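Local coordinates for beta-ketoacyl-[acyl-carrier-protein] synthase FabY (Pseudomonas aeruginosa, PDB 4CW4) that catalyses the condensation of acetyl-CoA with malonyl-ACP to give acetoacetyl-ACP, the primer that starts bacterial fatty acid synthesis, at residues V13-Y18 / Q486-L491; H28-M33 / F494-L499. All coordinates share one frame; numbering follows the deposited sequence. Where two conformers were deposited one is given.

From the N terminus, strand 10-19 turns back through the short antiparallel strand 22-23 and runs on into helix 28-33; strand 10-19 and helix 28-33 later meet the same partner, helix 482-496, with its C-terminal exit. Contact 1 closes a loop of 467 residues when residues 486-491 come to lie beside the strand; contact 2 closes one of 460 residues, pairing helix 28-33 with the end of that helix and the turn after it. The segments alternate along the chain, so the two closures cross. Their centres are about 10 Å apart and they touch directly, Ser-489 O lying 3.4 Å from Phe-30 CD1. Together they tie the N-terminal strand and helix to the C-terminal ketosynthase region.

Contact 1 of 2, residues V13-Y18 / Q486-L491; sequences VGFGGY and QLISAL
Phe-15 projects its ring from strand 10-19 toward the buried residues 486-491 of helix 482-496, where Ile-488 and Leu-491, about one helical turn apart, receive it. This is strand-on-helix packing inside the thiolase-like fold of the beta-ketoacyl synthases. The axes of the two short segments approach to 9.9 Å, with 121° between their N-to-C directions, and the contact involves no hydrogen bond across it. With chi1 at 63°, Phe-15 CG is tucked between N and C of its own backbone, which stands the ring up from the strand in front of the helix. Ile-488 is modelled in two conformers; in one of them CG2 approaches Phe-15 CD2 to 4.1 Å, at a slant to the ring. His-27 and, edge-to-face, His-386 also meet the phenyl group. On the strand, a classic beta bulge, where Val-13 and Gly-14 share Val-371 as partner, precedes Phe-15, whose own backbone N is hydrogen-bonded to Ser-205 OG. The side chains of Phe-15 and Leu-491 reach past one another, each coming from its own side of the contact. The methyl CD1 of Leu-491 thereby sits over one face of the ring, 4.1 Å from its centroid and 21° off the normal, a CH-pi contact displaced toward the rim; the ring atom nearest to Leu-491 CD1 is Phe-15 CD1, at 3.8 Å.

Contact 2 of 2, residues H28-M33 / F494-L499; sequences HGFRRM and FKYGIL
Phe-30 makes the apolar part of this contact with Tyr-496 and Ile-498, where a short N-terminal helix packs on the C-terminal end of helix 482-496. The side chains of Phe-30 and Tyr-496 reach past one another from their two helices, Phe-30 CE2 coming 3.7 Å from Tyr-496 CD2. Phe-30 CG is anti to the backbone N (chi1 175°), which carries the ring across toward the turn at residues 497-499, where its CZ also packs on Ile-498 CB at 4.3 Å. Gly-497, the first residue past the helix, takes positive phi, and the chain then brings Ile-498 alongside Phe-30. A backbone oxygen meets the same ring edge-on: Ile-498 O lies near the ring plane, 3.4 Å from Phe-30 CZ, and it also accepts a hydrogen bond from Thr-493 OG1. Polar and flat groups meet at Arg-31. Its side chain passes the tyrosine at a slant, CG standing 3.9 Å from Tyr-496 CE2, and a bend at chi3 (-101°) turns the guanidinium so that Tyr-496 OH lies over one face, toward the rim, with the planes of guanidinium and phenol 57° apart. The hydroxyl is 3.3 Å from Arg-31 NE, but the angle is too poor for a hydrogen bond. On the opposite face, near the rim, lies His-28 ND1, hydrogen-bonded to Thr-46 OG1. Arg-31 NH1 forms a salt bridge with Glu-45, while NH2 bonds to Phe-26 O. Helix 28-33 contacts helix 40-53 through His-28 and Arg-31, and the end of helix 482-496 through Phe-30 and Arg-31; beyond that end Leu-499 packs onto strands 434-437 and 466-469.

Contact 1 of 2, residues V13-Y18 / Q486-L491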
loop_
_atom_site.group_PDB
_atom_site.type_symbol
_atom_site.label_atom_id
_atom_site.label_comp_id
_atom_site.label_asym_id
_atom_site.label_seq_id
_atom_site.Cartn_x
_atom_site.Cartn_y
_atom_site.Cartn_z
ATOM N N VAL A 13 11.779 -10.577 19.504
ATOM C CA VAL A 13 11.983 -11.940 19.990
ATOM C C VAL A 13 12.402 -12.910 18.884
ATOM O O VAL A 13 12.743 -14.066 19.161
ATOM C CB VAL A 13 10.734 -12.491 20.728
ATOM C CG1 VAL A 13 10.329 -11.544 21.863
ATOM C CG2 VAL A 13 9.569 -12.726 19.766
ATOM N N GLY A 14 12.417 -12.437 17.639
ATOM C CA GLY A 14 12.846 -13.255 16.521
ATOM C C GLY A 14 13.041 -12.374 15.309
ATOM O O GLY A 14 12.531 -11.262 15.269
ATOM N N PHE A 15 13.782 -12.871 14.323
ATOM C CA PHE A 15 13.989 -12.147 13.077
ATOM C C PHE A 15 14.520 -13.097 12.035
ATOM O O PHE A 15 15.216 -14.066 12.363
ATOM C CB PHE A 15 14.924 -10.941 13.275
ATOM C CG PHE A 15 16.323 -11.300 13.706
ATOM C CD1 PHE A 15 16.641 -11.460 15.033
ATOM C CD2 PHE A 15 17.329 -11.457 12.759
ATOM C CE1 PHE A 15 17.929 -11.793 15.406
ATOM C CE2 PHE A 15 18.611 -11.772 13.119
ATOM C CZ PHE A 15 18.910 -11.967 14.448
ATOM N N GLY A 16 14.166 -12.856 10.781
ATOM C CA GLY A 16 14.638 -13.724 9.731
ATOM C C GLY A 16 14.321 -13.175 8.373
ATOM O O GLY A 16 13.624 -12.164 8.272
ATOM N N GLY A 17 14.805 -13.852 7.340
ATOM C CA GLY A 17 14.581 -13.387 5.985
ATOM C C GLY A 17 15.780 -13.644 5.105
ATOM O O GLY A 17 16.714 -14.334 5.507
ATOM N N TYR A 18 15.753 -13.060 3.910
ATOM C CA TYR A 18 16.742 -13.303 2.862
ATOM C C TYR A 18 16.976 -12.051 2.043
ATOM O O TYR A 18 16.027 -11.389 1.593
ATOM C CB TYR A 18 16.292 -14.442 1.940
ATOM C CG TYR A 18 16.186 -15.748 2.695
ATOM C CD1 TYR A 18 17.300 -16.559 2.884
ATOM C CD2 TYR A 18 14.978 -16.154 3.253
ATOM C CE1 TYR A 18 17.223 -17.736 3.599
ATOM C CE2 TYR A 18 14.902 -17.312 3.998
ATOM C CZ TYR A 18 16.023 -18.105 4.153
ATOM O OH TYR A 18 15.968 -19.277 4.875
ATOM N N GLN A 486 18.288 -2.620 7.158
ATOM C CA GLN A 486 18.997 -1.795 8.144
ATOM C C GLN A 486 18.814 -2.311 9.571
ATOM O O GLN A 486 19.788 -2.508 10.305
ATOM C CB GLN A 486 18.559 -0.324 8.056
ATOM C CG GLN A 486 18.892 0.376 6.746
ATOM C CD GLN A 486 18.224 1.752 6.668
ATOM O OE1 GLN A 486 17.015 1.869 6.484
ATOM N NE2 GLN A 486 18.998 2.781 6.827
ATOM N N LEU A 487 17.565 -2.495 9.983
ATOM C CA LEU A 487 17.260 -2.946 11.340
ATOM C C LEU A 487 17.944 -4.271 11.638
ATOM O O LEU A 487 18.566 -4.434 12.673
ATOM C CB LEU A 487 15.736 -3.063 11.544
ATOM C CG LEU A 487 15.324 -3.638 12.921
ATOM C CD1 LEU A 487 15.958 -2.863 14.037
ATOM C CD2 LEU A 487 13.791 -3.673 13.111
ATOM N N ILE A 488 17.877 -5.207 10.714
ATOM C CA ILE A 488 18.418 -6.517 11.010
ATOM C C ILE A 488 19.939 -6.461 11.107
ATOM O O ILE A 488 20.527 -7.099 11.986
ATOM C CB ILE A 488 17.883 -7.551 10.020
ATOM C CG1 ILE A 488 16.443 -7.904 10.419
ATOM C CG2 ILE A 488 18.761 -8.796 9.997
ATOM C CD1 ILE A 488 15.754 -8.789 9.466
ATOM N N SER A 489 20.577 -5.679 10.247
ATOM C CA SER A 489 22.014 -5.480 10.381
ATOM C C SER A 489 22.363 -4.871 11.741
ATOM O O SER A 489 23.325 -5.298 12.390
ATOM C CB SER A 489 22.557 -4.605 9.266
ATOM O OG SER A 489 23.932 -4.383 9.494
ATOM N N ALA A 490 21.557 -3.906 12.183
ATOM C CA ALA A 490 21.792 -3.273 13.477
ATOM C C ALA A 490 21.846 -4.310 14.594
ATOM O O ALA A 490 22.646 -4.203 15.532
ATOM C CB ALA A 490 20.720 -2.238 13.779
ATOM N N LEU A 491 20.995 -5.322 14.504
ATOM C CA LEU A 491 20.927 -6.324 15.551
ATOM C C LEU A 491 22.224 -7.108 15.617
ATOM O O LEU A 491 22.628 -7.569 16.676
ATOM C CB LEU A 491 19.761 -7.274 15.304
ATOM C CG LEU A 491 18.373 -6.618 15.207
ATOM C CD1 LEU A 491 17.298 -7.690 15.121
ATOM C CD2 LEU A 491 18.132 -5.666 16.396
#

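Contact 2 of 2, residues H28-M33 / F494-L499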
loop_
_atom_site.group_PDB
_atom_site.type_symbol
_atom_site.label_atom_id
_atom_site.label_comp_id
_atom_site.label_asym_id
_atom_site.label_seq_id
_atom_site.Cartn_x
_atom_site.Cartn_y
_atom_site.Cartn_z
ATOM N N HIS A 28 23.434 -14.503 10.230
ATOM C CA HIS A 28 24.261 -14.983 9.110
ATOM C C HIS A 28 24.500 -13.946 8.023
ATOM O O HIS A 28 25.621 -13.803 7.568
ATOM C CB HIS A 28 23.695 -16.258 8.510
ATOM C CG HIS A 28 23.845 -17.432 9.415
ATOM N ND1 HIS A 28 25.060 -18.051 9.627
ATOM C CD2 HIS A 28 22.948 -18.079 10.191
ATOM C CE1 HIS A 28 24.898 -19.038 10.491
ATOM N NE2 HIS A 28 23.624 -19.069 10.856
ATOM N N GLY A 29 23.468 -13.194 7.638
ATOM C CA GLY A 29 23.639 -12.157 6.628
ATOM C C GLY A 29 24.606 -11.084 7.099
ATOM O O GLY A 29 25.471 -10.636 6.362
ATOM N N PHE A 30 24.452 -10.672 8.356
ATOM C CA PHE A 30 25.362 -9.726 8.968
ATOM C C PHE A 30 26.778 -10.250 8.896
ATOM O O PHE A 30 27.704 -9.534 8.510
ATOM C CB PHE A 30 24.958 -9.481 10.426
ATOM C CG PHE A 30 25.912 -8.595 11.173
ATOM C CD1 PHE A 30 25.832 -7.222 11.066
ATOM C CD2 PHE A 30 26.895 -9.130 11.974
ATOM C CE1 PHE A 30 26.698 -6.407 11.766
ATOM C CE2 PHE A 30 27.782 -8.310 12.647
ATOM C CZ PHE A 30 27.694 -6.951 12.531
ATOM N N ARG A 31 26.950 -11.511 9.244
ATOM C CA ARG A 31 28.280 -12.084 9.232
ATOM C C ARG A 31 28.885 -12.065 7.831
ATOM O O ARG A 31 30.076 -11.833 7.684
ATOM C CB ARG A 31 28.283 -13.498 9.793
ATOM C CG ARG A 31 28.215 -13.559 11.298
ATOM C CD ARG A 31 28.328 -15.007 11.732
ATOM N NE ARG A 31 27.039 -15.550 12.052
ATOM C CZ ARG A 31 26.829 -16.815 12.419
ATOM N NH1 ARG A 31 27.793 -17.722 12.335
ATOM N NH2 ARG A 31 25.628 -17.185 12.799
ATOM N N ARG A 32 28.088 -12.336 6.803
ATOM C CA ARG A 32 28.611 -12.227 5.438
ATOM C C ARG A 32 29.108 -10.801 5.176
ATOM O O ARG A 32 30.148 -10.608 4.530
ATOM C CB ARG A 32 27.554 -12.610 4.400
ATOM C CG ARG A 32 27.886 -12.185 2.954
ATOM C CD ARG A 32 29.086 -12.913 2.422
ATOM N NE ARG A 32 29.477 -12.460 1.088
ATOM C CZ ARG A 32 30.418 -11.552 0.828
ATOM N NH1 ARG A 32 31.053 -10.943 1.814
ATOM N NH2 ARG A 32 30.704 -11.234 -0.432
ATOM N N MET A 33 28.363 -9.804 5.645
ATOM C CA MET A 33 28.765 -8.435 5.397
ATOM C C MET A 33 30.083 -8.084 6.102
ATOM O O MET A 33 30.879 -7.339 5.542
ATOM C CB MET A 33 27.635 -7.473 5.761
ATOM C CG MET A 33 26.435 -7.671 4.861
ATOM S SD MET A 33 25.108 -6.464 5.053
ATOM C CE MET A 33 24.106 -7.248 6.314
ATOM N N PHE A 494 24.764 -5.184 17.634
ATOM C CA PHE A 494 24.550 -5.448 19.050
ATOM C C PHE A 494 25.145 -6.806 19.465
ATOM O O PHE A 494 25.758 -6.922 20.527
ATOM C CB PHE A 494 23.050 -5.423 19.399
ATOM C CG PHE A 494 22.398 -4.073 19.303
ATOM C CD1 PHE A 494 23.082 -2.913 19.598
ATOM C CD2 PHE A 494 21.074 -3.983 18.903
ATOM C CE1 PHE A 494 22.462 -1.681 19.492
ATOM C CE2 PHE A 494 20.458 -2.772 18.803
ATOM C CZ PHE A 494 21.156 -1.613 19.106
ATOM N N LYS A 495 24.968 -7.820 18.623
ATOM C CA LYS A 495 25.402 -9.186 18.925
ATOM C C LYS A 495 26.910 -9.304 19.007
ATOM O O LYS A 495 27.444 -9.860 19.972
ATOM C CB LYS A 495 24.873 -10.149 17.852
ATOM C CG LYS A 495 25.341 -11.621 17.966
ATOM C CD LYS A 495 24.669 -12.332 19.108
ATOM C CE LYS A 495 25.073 -13.790 19.189
ATOM N NZ LYS A 495 24.458 -14.450 20.362
ATOM N N TYR A 496 27.595 -8.787 17.994
ATOM C CA TYR A 496 29.022 -9.050 17.832
ATOM C C TYR A 496 29.943 -7.852 18.109
ATOM O O TYR A 496 31.161 -8.010 18.148
ATOM C CB TYR A 496 29.302 -9.558 16.422
ATOM C CG TYR A 496 28.706 -10.914 16.114
ATOM C CD1 TYR A 496 29.206 -12.063 16.719
ATOM C CD2 TYR A 496 27.681 -11.054 15.183
ATOM C CE1 TYR A 496 28.685 -13.314 16.428
ATOM C CE2 TYR A 496 27.155 -12.307 14.880
ATOM C CZ TYR A 496 27.665 -13.427 15.502
ATOM O OH TYR A 496 27.151 -14.667 15.192
ATOM N N GLY A 497 29.370 -6.663 18.266
ATOM C CA GLY A 497 30.142 -5.473 18.576
ATOM C C GLY A 497 30.949 -4.926 17.417
ATOM O O GLY A 497 31.986 -4.298 17.625
ATOM N N ILE A 498 30.503 -5.216 16.202
ATOM C CA ILE A 498 31.182 -4.759 14.993
ATOM C C ILE A 498 30.250 -3.839 14.224
ATOM O O ILE A 498 29.095 -4.199 13.962
ATOM C CB ILE A 498 31.564 -5.938 14.062
ATOM C CG1 ILE A 498 32.484 -6.934 14.776
ATOM C CG2 ILE A 498 32.213 -5.430 12.780
ATOM C CD1 ILE A 498 32.599 -8.257 14.084
ATOM N N LEU A 499 30.767 -2.657 13.871
ATOM C CA LEU A 499 30.078 -1.715 12.994
ATOM C C LEU A 499 30.573 -1.888 11.563
ATOM O O LEU A 499 31.749 -1.638 11.286
ATOM C CB LEU A 499 30.346 -0.285 13.429
ATOM C CG LEU A 499 29.602 0.797 12.654
ATOM C CD1 LEU A 499 28.135 0.785 13.029
ATOM C CD2 LEU A 499 30.228 2.138 12.935
#